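Local coordinates for protein molybdopterin biosynthesis enzyme, MoaB (Thermus thermophilus, PDB 3MCH) that probably takes part in molybdenum cofactor biosynthesis as a trimeric member of the MogA/MoaB family with a probable molybdopterin-binding domain, at residues K52-W57 against E82-L87; L7-K12 against P48-V53; M99-V102 against K106-M109; P93-L98 against L143-H148. One frame throughout, in Å; residues are numbered along the deposited sequence.

Interaction 1 (K52-W57 against E82-L87); sequences KVLRLW and EATREL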
# COMPACT_ATOMS: atom_id res chain seq x y z
N LYS B 52 -9.63 -10.67 20.99
CA LYS B 52 -9.88 -11.94 21.65
C LYS B 52 -10.51 -12.95 20.69
O LYS B 52 -10.10 -14.11 20.64
CB LYS B 52 -10.81 -11.76 22.86
CG LYS B 52 -11.08 -13.08 23.58
CD LYS B 52 -12.05 -12.93 24.74
CE LYS B 52 -12.33 -14.28 25.39
NZ LYS B 52 -13.27 -14.17 26.54
N VAL B 53 -11.49 -12.49 19.91
CA VAL B 53 -12.16 -13.35 18.94
C VAL B 53 -11.20 -13.75 17.82
O VAL B 53 -11.12 -14.92 17.46
CB VAL B 53 -13.39 -12.65 18.32
CG1 VAL B 53 -14.01 -13.54 17.25
CG2 VAL B 53 -14.42 -12.35 19.41
N LEU B 54 -10.48 -12.78 17.27
CA LEU B 54 -9.53 -13.08 16.20
C LEU B 54 -8.48 -14.06 16.69
O LEU B 54 -8.05 -14.95 15.95
CB LEU B 54 -8.86 -11.80 15.70
CG LEU B 54 -9.73 -10.77 14.97
CD1 LEU B 54 -8.86 -9.58 14.56
CD2 LEU B 54 -10.38 -11.41 13.74
N ARG B 55 -8.06 -13.89 17.93
CA ARG B 55 -7.04 -14.74 18.53
C ARG B 55 -7.59 -16.16 18.67
O ARG B 55 -6.93 -17.14 18.32
CB ARG B 55 -6.66 -14.21 19.92
CG ARG B 55 -5.36 -14.76 20.48
CD ARG B 55 -5.20 -14.38 21.94
NE ARG B 55 -5.36 -12.94 22.17
CZ ARG B 55 -4.48 -12.02 21.80
NH1 ARG B 55 -4.72 -10.74 22.05
NH2 ARG B 55 -3.35 -12.37 21.19
N LEU B 56 -8.82 -16.26 19.18
CA LEU B 56 -9.50 -17.53 19.38
C LEU B 56 -9.68 -18.28 18.06
O LEU B 56 -9.30 -19.44 17.92
CB LEU B 56 -10.88 -17.29 20.00
CG LEU B 56 -11.20 -17.82 21.39
CD1 LEU B 56 -10.25 -17.22 22.41
CD2 LEU B 56 -12.64 -17.48 21.74
N TRP B 57 -10.26 -17.59 17.08
CA TRP B 57 -10.53 -18.17 15.77
C TRP B 57 -9.29 -18.65 15.03
O TRP B 57 -9.33 -19.69 14.37
CB TRP B 57 -11.29 -17.16 14.91
CG TRP B 57 -12.72 -16.98 15.32
CD1 TRP B 57 -13.33 -17.50 16.44
CD2 TRP B 57 -13.74 -16.27 14.61
NE1 TRP B 57 -14.66 -17.15 16.46
CE2 TRP B 57 -14.94 -16.40 15.35
CE3 TRP B 57 -13.75 -15.53 13.42
CZ2 TRP B 57 -16.14 -15.82 14.94
CZ3 TRP B 57 -14.95 -14.96 13.01
CH2 TRP B 57 -16.13 -15.10 13.76
N GLU B 82 -6.44 -1.25 13.29
CA GLU B 82 -5.40 -1.21 14.31
C GLU B 82 -5.42 -2.48 15.16
O GLU B 82 -4.37 -3.06 15.44
CB GLU B 82 -5.58 0.01 15.23
CG GLU B 82 -5.29 1.34 14.57
CD GLU B 82 -6.53 2.01 14.00
OE1 GLU B 82 -7.26 1.36 13.22
OE2 GLU B 82 -6.77 3.19 14.34
N ALA B 83 -6.61 -2.90 15.57
CA ALA B 83 -6.74 -4.09 16.39
C ALA B 83 -6.22 -5.32 15.65
O ALA B 83 -5.56 -6.19 16.22
CB ALA B 83 -8.19 -4.30 16.80
N THR B 84 -6.52 -5.38 14.35
CA THR B 84 -6.10 -6.50 13.53
C THR B 84 -4.60 -6.53 13.28
O THR B 84 -3.96 -7.56 13.46
CB THR B 84 -6.83 -6.47 12.16
OG1 THR B 84 -8.24 -6.51 12.37
CG2 THR B 84 -6.41 -7.67 11.31
N ARG B 85 -4.04 -5.39 12.88
CA ARG B 85 -2.60 -5.31 12.60
C ARG B 85 -1.76 -5.83 13.75
O ARG B 85 -0.76 -6.51 13.55
CB ARG B 85 -2.18 -3.87 12.31
CG ARG B 85 -2.75 -3.26 11.04
CD ARG B 85 -1.98 -2.00 10.68
NE ARG B 85 -0.63 -2.31 10.23
CZ ARG B 85 0.37 -1.43 10.19
NH1 ARG B 85 0.18 -0.18 10.59
NH2 ARG B 85 1.57 -1.81 9.75
N GLU B 86 -2.19 -5.51 14.97
CA GLU B 86 -1.47 -5.93 16.16
C GLU B 86 -1.42 -7.44 16.36
O GLU B 86 -0.59 -7.94 17.12
CB GLU B 86 -2.09 -5.26 17.39
CG GLU B 86 -1.83 -3.75 17.44
CD GLU B 86 -2.81 -3.02 18.34
OE1 GLU B 86 -3.17 -3.55 19.40
OE2 GLU B 86 -3.21 -1.89 17.98
N LEU B 87 -2.29 -8.17 15.66
CA LEU B 87 -2.34 -9.62 15.78
C LEU B 87 -1.72 -10.36 14.59
O LEU B 87 -1.57 -11.58 14.63
CB LEU B 87 -3.80 -10.08 15.93
CG LEU B 87 -4.58 -9.66 17.18
CD1 LEU B 87 -6.03 -10.09 17.05
CD2 LEU B 87 -3.94 -10.28 18.42
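Leu87 pushes its forked end between two successive residues of helix 47-60, one methyl for each. Its CD1 faces the root of Leu54, 3.6 Å from Leu54 CB, and also meets the end of that side chain at Leu54 CD1, 3.8 Å away, the two leucines running past each other on a slant. The other branch turns to Arg55: Leu87 CD2 sits 3.5 Å from Arg55 NH2 and 3.7 Å from Arg55 NH1, meeting the guanidinium obliquely. Arg55 starts out past the contact and is brought back by a bend in its chain (chi3 -52°), which brings the guanidinium to Leu87; the two side chains cross at about a right angle. Leu54 keeps CG beside its backbone N (chi1 -67°) and stretches on to Thr84, where Leu54 CD1 meets Thr84 OG1 at 3.8 Å, again nearly perpendicular. That hydroxyl is hydrogen-bonded to Thr80 O and Asn127 ND2; with the Leu54 methyl it makes van der Waals contact. An alanine in place of Leu87 would remove both methyls and would probably open a gap against Leu54 while leaving the Arg55 guanidinium without its apolar rest. Leu54 also packs on Ile66 and Thr68 of strand 65-69, and Lys51 of helix 47-60 also touches Leu87. Helix 47-60 and segment 82-87 are thus joined by apolar contact, about 202 Å² of surface being buried in all. Across this contact the arginine end meets only a methyl, so it adds van der Waals contact and no polar bond to Leu87.

Interaction 2 (L7-K12 against P48-V53); sequences LTVSDK and PMIKKV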
# COMPACT_ATOMS: atom_id res chain seq x y z
N LEU B 7 -16.80 -12.08 11.15
CA LEU B 7 -16.89 -11.28 12.37
C LEU B 7 -17.42 -9.89 12.09
O LEU B 7 -16.77 -9.08 11.44
CB LEU B 7 -15.51 -11.17 13.02
CG LEU B 7 -15.44 -10.37 14.33
CD1 LEU B 7 -16.32 -11.05 15.38
CD2 LEU B 7 -14.00 -10.29 14.81
N THR B 8 -18.62 -9.60 12.59
CA THR B 8 -19.23 -8.30 12.40
C THR B 8 -18.89 -7.38 13.57
O THR B 8 -19.32 -7.60 14.70
CB THR B 8 -20.76 -8.41 12.25
OG1 THR B 8 -21.06 -9.14 11.05
CG2 THR B 8 -21.41 -7.03 12.15
N VAL B 9 -18.08 -6.37 13.28
CA VAL B 9 -17.63 -5.41 14.28
C VAL B 9 -18.42 -4.11 14.38
O VAL B 9 -18.39 -3.29 13.46
CB VAL B 9 -16.17 -4.97 13.99
CG1 VAL B 9 -15.67 -4.03 15.09
CG2 VAL B 9 -15.26 -6.19 13.88
N SER B 10 -19.12 -3.93 15.50
CA SER B 10 -19.91 -2.73 15.76
C SER B 10 -20.50 -2.83 17.16
O SER B 10 -20.72 -3.92 17.67
CB SER B 10 -20.94 -2.56 14.64
OG SER B 10 -21.86 -1.53 14.98
N ASP B 11 -20.77 -1.67 17.77
CA ASP B 11 -21.36 -1.64 19.10
C ASP B 11 -22.86 -1.72 18.83
O ASP B 11 -23.63 -2.19 19.67
CB ASP B 11 -21.03 -0.35 19.86
CG ASP B 11 -19.55 -0.21 20.16
OD1 ASP B 11 -18.92 -1.19 20.59
OD2 ASP B 11 -19.02 0.91 19.96
N LYS B 12 -23.26 -1.26 17.65
CA LYS B 12 -24.67 -1.26 17.26
C LYS B 12 -25.27 -2.65 17.13
O LYS B 12 -26.48 -2.81 16.95
CB LYS B 12 -24.85 -0.48 15.95
CG LYS B 12 -24.47 0.99 16.07
CD LYS B 12 -24.74 1.76 14.79
CE LYS B 12 -24.44 3.24 14.98
NZ LYS B 12 -24.76 4.05 13.77
N PRO B 48 -9.83 -4.68 22.36
CA PRO B 48 -9.56 -5.84 23.20
C PRO B 48 -10.45 -7.04 22.86
O PRO B 48 -9.98 -8.18 22.78
CB PRO B 48 -9.84 -5.32 24.61
CG PRO B 48 -9.46 -3.89 24.51
CD PRO B 48 -10.05 -3.48 23.19
N MET B 49 -11.73 -6.77 22.65
CA MET B 49 -12.68 -7.82 22.33
C MET B 49 -12.53 -8.33 20.91
O MET B 49 -12.71 -9.52 20.65
CB MET B 49 -14.10 -7.31 22.57
CG MET B 49 -14.33 -6.92 24.01
SD MET B 49 -16.02 -6.41 24.29
CE MET B 49 -16.82 -8.01 24.46
N ILE B 50 -12.22 -7.43 19.98
CA ILE B 50 -12.03 -7.84 18.60
C ILE B 50 -10.85 -8.80 18.57
O ILE B 50 -10.93 -9.88 17.97
CB ILE B 50 -11.71 -6.62 17.69
CG1 ILE B 50 -12.94 -5.71 17.59
CG2 ILE B 50 -11.29 -7.10 16.30
CD1 ILE B 50 -12.66 -4.32 17.03
N LYS B 51 -9.78 -8.42 19.24
CA LYS B 51 -8.58 -9.24 19.30
C LYS B 51 -8.80 -10.61 19.95
O LYS B 51 -8.23 -11.60 19.51
CB LYS B 51 -7.46 -8.47 20.02
CG LYS B 51 -7.13 -7.14 19.34
CD LYS B 51 -6.01 -6.37 20.03
CE LYS B 51 -4.67 -7.05 19.86
NZ LYS B 51 -3.55 -6.20 20.37
N LYS B 52 -9.63 -10.67 20.99
CA LYS B 52 -9.88 -11.94 21.65
C LYS B 52 -10.51 -12.95 20.69
O LYS B 52 -10.10 -14.11 20.64
CB LYS B 52 -10.81 -11.76 22.86
CG LYS B 52 -11.08 -13.08 23.58
CD LYS B 52 -12.05 -12.93 24.74
CE LYS B 52 -12.33 -14.28 25.39
NZ LYS B 52 -13.27 -14.17 26.54
N VAL B 53 -11.49 -12.49 19.91
CA VAL B 53 -12.16 -13.35 18.94
C VAL B 53 -11.20 -13.75 17.82
O VAL B 53 -11.12 -14.92 17.46
CB VAL B 53 -13.39 -12.65 18.32
CG1 VAL B 53 -14.01 -13.54 17.25
CG2 VAL B 53 -14.42 -12.35 19.41
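Val9 sets its CG1 methyl against the far end of Ile50, 3.6 Å from Ile50 CD1 and 4.1 Å from Ile50 CG1, the two side chains meeting nearly at right angles. Ile50 leaves the helix beside the strand; with chi2 anti (165°) the chain extends and reaches Val9 with CD1. One turn further along the helix, Leu7 meets Val53. Leu7 has CG opposite its backbone N (chi1 -179°), which sends both methyls toward the helix, and both come near Val53 CG1: Leu7 CD1 is 3.9 Å from it and Leu7 CD2 4.1 Å. The same Val53 methyl lies over the centre of the Trp57 ring face, so it touches both the leucine fork and the indole. Leu7 CD2 also faces Ile50 CG2 more loosely, at 4.4 Å. All four residues are buried, and the side chains that meet between the two segments are aliphatic, so the contact is one of van der Waals packing. Strand 7-9 and helix segment 48-53 run antiparallel, at 177°, with axes 10.6 Å apart, the geometry of a helix laid on a sheet. Helix 47-60 connects strand 35-43 to strand 65-69 in a beta-alpha-beta crossover that passes over strand 2-9, which lies between those two in the sheet. Val43 of strand 35-43 flanks both Leu7 and Val9, Leu54 and Trp57 lie on Leu7, and Thr80 of helix 80-85 touches both Val9 and Ile50.

Interaction 3 (M99-V102 against K106-M109); sequences MRLV and KTPM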
# COMPACT_ATOMS: atom_id res chain seq x y z
N MET B 99 -9.42 -4.62 -1.86
CA MET B 99 -10.64 -4.27 -1.15
C MET B 99 -11.02 -2.80 -1.28
O MET B 99 -12.17 -2.42 -1.05
CB MET B 99 -10.52 -4.67 0.33
CG MET B 99 -10.50 -6.18 0.54
SD MET B 99 -10.59 -6.71 2.27
CE MET B 99 -8.95 -6.23 2.83
N ARG B 100 -10.05 -1.97 -1.65
CA ARG B 100 -10.31 -0.54 -1.84
C ARG B 100 -10.70 -0.28 -3.29
O ARG B 100 -10.94 0.86 -3.69
CB ARG B 100 -9.09 0.30 -1.47
CG ARG B 100 -8.94 0.56 0.01
CD ARG B 100 -7.85 1.59 0.29
NE ARG B 100 -6.50 1.04 0.26
CZ ARG B 100 -5.95 0.36 1.26
NH1 ARG B 100 -6.64 0.13 2.38
NH2 ARG B 100 -4.70 -0.08 1.15
N LEU B 101 -10.75 -1.35 -4.08
CA LEU B 101 -11.13 -1.28 -5.50
C LEU B 101 -10.24 -0.32 -6.29
O LEU B 101 -10.69 0.35 -7.21
CB LEU B 101 -12.59 -0.83 -5.63
CG LEU B 101 -13.61 -1.53 -4.71
CD1 LEU B 101 -15.01 -0.95 -4.96
CD2 LEU B 101 -13.59 -3.03 -4.96
N VAL B 102 -8.96 -0.28 -5.93
CA VAL B 102 -8.00 0.62 -6.56
C VAL B 102 -7.88 0.47 -8.07
O VAL B 102 -7.62 -0.62 -8.59
CB VAL B 102 -6.59 0.45 -5.95
CG1 VAL B 102 -5.62 1.46 -6.57
CG2 VAL B 102 -6.65 0.63 -4.45
N LYS B 106 -14.81 1.79 -10.05
CA LYS B 106 -16.11 1.27 -9.62
C LYS B 106 -16.92 2.00 -8.56
O LYS B 106 -18.11 2.26 -8.74
CB LYS B 106 -15.92 -0.12 -9.02
CG LYS B 106 -15.89 -1.25 -10.05
CD LYS B 106 -15.79 -2.61 -9.37
CE LYS B 106 -16.14 -3.74 -10.33
NZ LYS B 106 -15.26 -3.77 -11.53
N THR B 107 -16.27 2.31 -7.44
CA THR B 107 -16.92 3.00 -6.33
C THR B 107 -15.75 3.77 -5.72
O THR B 107 -14.86 3.17 -5.10
CB THR B 107 -17.65 2.12 -5.29
OG1 THR B 107 -18.66 1.34 -5.94
CG2 THR B 107 -18.29 2.98 -4.21
N PRO B 108 -15.72 5.10 -5.89
CA PRO B 108 -14.66 5.97 -5.38
C PRO B 108 -14.54 5.94 -3.85
O PRO B 108 -13.44 5.88 -3.32
CB PRO B 108 -15.07 7.34 -5.90
CG PRO B 108 -15.60 7.02 -7.26
CD PRO B 108 -16.45 5.79 -7.00
N MET B 109 -15.67 5.98 -3.16
CA MET B 109 -15.68 5.99 -1.70
C MET B 109 -14.97 4.79 -1.07
O MET B 109 -14.53 4.85 0.08
CB MET B 109 -17.12 6.08 -1.18
CG MET B 109 -17.33 7.15 -0.12
SD MET B 109 -16.65 8.77 -0.58
CE MET B 109 -17.78 9.27 -1.88
O HOH W 1 -12.56 2.10 -7.96
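This is a loop-to-loop contact, part apolar and part water-bridged, that draws together two portions of the long connection between helix 93-99 and strand 117-120. Leu101 and Lys106-Thr107 carry it. The CD1 methyl of Leu101 is the touching atom: it lies 4.1 Å from Thr107 CB, about as far from Thr107 O, and 4.2 Å from Lys106 CB. The Leu101 and Thr107 side chains lie next to each other and point the same way, so the methyl rests against the flank of Thr107, while the long Lys106 chain gives only its first carbon before leading off. Leu101 is the first residue past the helix, with positive phi (57°) in a Schellman motif. Its CG lies beside the backbone N (chi1 -46°) and CD1 continues anti to CA (chi2 180°), which carries that methyl to Thr107. The Leu101 carbonyl is used by a water that donates to Leu101 O at 2.7 Å and accepts from Lys106 N at 3.1 Å, tying the two backbones together. The Thr107 hydroxyl is turned to Glu137 OE1 of helix 132-142, whose Glu137 and Ala141 also pack on Leu101. The loop lies at the subunit interfaces of the trimer: Arg100 NH2 forms a salt bridge with Glu97 of the second subunit, whose Val145 and His148 receive Pro108 and Met109, and Val102 meets Val102 of the third. The two portions, burying about 129 Å², are joined modestly; Leu101 O and Lys106 N are satisfied through the bridging water, and the Thr107 hydroxyl by Glu137.

Interaction 4 (P93-L98 against L143-H148); sequences PGLAEL and LPVLPH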
# COMPACT_ATOMS: atom_id res chain seq x y z
N PRO B 93 -0.57 -6.46 1.75
CA PRO B 93 -1.07 -5.19 1.21
C PRO B 93 -1.86 -5.30 -0.08
O PRO B 93 -2.80 -4.54 -0.29
CB PRO B 93 0.20 -4.35 1.06
CG PRO B 93 1.28 -5.36 0.88
CD PRO B 93 0.90 -6.42 1.89
N GLY B 94 -1.47 -6.23 -0.95
CA GLY B 94 -2.17 -6.40 -2.21
C GLY B 94 -3.66 -6.67 -2.03
O GLY B 94 -4.47 -6.24 -2.85
N LEU B 95 -4.02 -7.38 -0.97
CA LEU B 95 -5.43 -7.67 -0.73
C LEU B 95 -6.15 -6.45 -0.17
O LEU B 95 -7.32 -6.22 -0.46
CB LEU B 95 -5.57 -8.87 0.22
CG LEU B 95 -5.16 -10.21 -0.40
CD1 LEU B 95 -5.24 -11.34 0.63
CD2 LEU B 95 -6.07 -10.50 -1.59
N ALA B 96 -5.44 -5.65 0.63
CA ALA B 96 -6.01 -4.44 1.19
C ALA B 96 -6.30 -3.48 0.03
O ALA B 96 -7.31 -2.78 0.03
CB ALA B 96 -5.04 -3.80 2.19
N GLU B 97 -5.42 -3.48 -0.97
CA GLU B 97 -5.60 -2.63 -2.15
C GLU B 97 -6.80 -3.11 -2.96
O GLU B 97 -7.59 -2.31 -3.45
CB GLU B 97 -4.32 -2.67 -3.00
CG GLU B 97 -3.10 -2.16 -2.26
CD GLU B 97 -1.78 -2.51 -2.94
OE1 GLU B 97 -1.77 -3.40 -3.82
OE2 GLU B 97 -0.75 -1.90 -2.58
N LEU B 98 -6.94 -4.43 -3.10
CA LEU B 98 -8.07 -4.96 -3.86
C LEU B 98 -9.38 -4.56 -3.19
O LEU B 98 -10.35 -4.20 -3.87
CB LEU B 98 -7.98 -6.48 -3.98
CG LEU B 98 -6.88 -7.05 -4.87
CD1 LEU B 98 -6.99 -8.57 -4.90
CD2 LEU B 98 -7.00 -6.48 -6.28
N LEU B 143 -12.14 -12.18 -4.35
CA LEU B 143 -12.59 -13.54 -4.63
C LEU B 143 -11.80 -14.34 -5.66
O LEU B 143 -11.49 -15.51 -5.44
CB LEU B 143 -14.07 -13.53 -5.03
CG LEU B 143 -14.74 -14.90 -5.20
CD1 LEU B 143 -14.66 -15.68 -3.90
CD2 LEU B 143 -16.20 -14.71 -5.62
N PRO B 144 -11.46 -13.74 -6.81
CA PRO B 144 -10.71 -14.47 -7.84
C PRO B 144 -9.38 -15.09 -7.41
O PRO B 144 -8.97 -16.11 -7.96
CB PRO B 144 -10.52 -13.42 -8.94
CG PRO B 144 -11.76 -12.59 -8.82
CD PRO B 144 -11.87 -12.41 -7.31
N VAL B 145 -8.71 -14.47 -6.44
CA VAL B 145 -7.42 -14.98 -5.98
C VAL B 145 -7.47 -15.49 -4.55
O VAL B 145 -6.45 -15.88 -4.00
CB VAL B 145 -6.34 -13.88 -6.07
CG1 VAL B 145 -6.21 -13.39 -7.51
CG2 VAL B 145 -6.68 -12.72 -5.15
N LEU B 146 -8.65 -15.49 -3.95
CA LEU B 146 -8.80 -15.93 -2.57
C LEU B 146 -8.47 -17.41 -2.36
O LEU B 146 -7.76 -17.75 -1.42
CB LEU B 146 -10.21 -15.60 -2.07
CG LEU B 146 -10.43 -15.58 -0.56
CD1 LEU B 146 -9.34 -14.74 0.11
CD2 LEU B 146 -11.79 -14.99 -0.26
N PRO B 147 -8.98 -18.30 -3.22
CA PRO B 147 -8.65 -19.72 -3.01
C PRO B 147 -7.14 -19.97 -3.10
O PRO B 147 -6.57 -20.68 -2.28
CB PRO B 147 -9.42 -20.42 -4.13
CG PRO B 147 -10.63 -19.54 -4.30
CD PRO B 147 -10.02 -18.15 -4.26
N HIS B 148 -6.50 -19.39 -4.11
CA HIS B 148 -5.06 -19.56 -4.29
C HIS B 148 -4.32 -19.04 -3.05
O HIS B 148 -3.40 -19.69 -2.54
CB HIS B 148 -4.56 -18.80 -5.52
CG HIS B 148 -3.11 -19.04 -5.83
ND1 HIS B 148 -2.65 -20.22 -6.37
CD2 HIS B 148 -2.02 -18.26 -5.65
CE1 HIS B 148 -1.33 -20.16 -6.50
NE2 HIS B 148 -0.92 -18.98 -6.07
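Leu98, followed outward from the helix, comes up to Val145 only at its end. Its CB is still 6.5 Å from Val145 CG2 and its CG 5.7 Å; the chain then continues straight, CD1 lying opposite CA (chi2 -178°), and Leu98 CD1 arrives 4.2 Å from Val145 CG2, the two side chains meeting tip to tip. The other methyl, Leu98 CD2, branches off away from the valine. Val145 answers with one methyl alone: with CG1 beside the backbone N (chi1 -59°), CG2 falls in the crowded position between N and the carbonyl carbon and projects toward helix 93-99. A second leucine, one turn back, shares this target, with Leu95 CD2 also 4.2 Å from Val145 CG2. The two leucine methyls, Leu95 CD2 and Leu98 CD1, are themselves 3.9 Å apart, so a single valine methyl stands against a pair. Val142, at the end of helix 132-142, packs on both leucines, and Leu126 of strand 123-128 lies against Leu95. Around this spot the third subunit closes in, its Thr107 on Leu98 and its Met109 on Val145, while its Arg100 forms a salt bridge with Glu97 on the same helix. The contact is small, some 94 Å², and wholly aliphatic. Its separations of 4.2 Å mark loose dispersion contact, which joins helix 93-99 to the turn leading into helix 146-154 close beside the trimer interface.

How the interactions relate
Interactions 1 and 2 form one neighbourhood, centres about 9 Å apart, because both use helix 47-60 and share Lys52 and Val53. Lys51 NZ of interaction 2 makes a salt bridge to Glu86 OE1 of interaction 1, at 2.8 Å, and Trp57 packs on Leu7. Interactions 3 and 4 form the other pair, with centres about 14 Å apart and Val102 CG2 meeting Glu97 O at 3.3 Å; interaction 3 is nested inside the loop that interaction 4 closes. Between the pairs, centres are about 20 to 25 Å apart and nothing touches. The first pair ties helix 47-60 to strand 2-9 and to segment 82-87, whereas the second borders the other subunits.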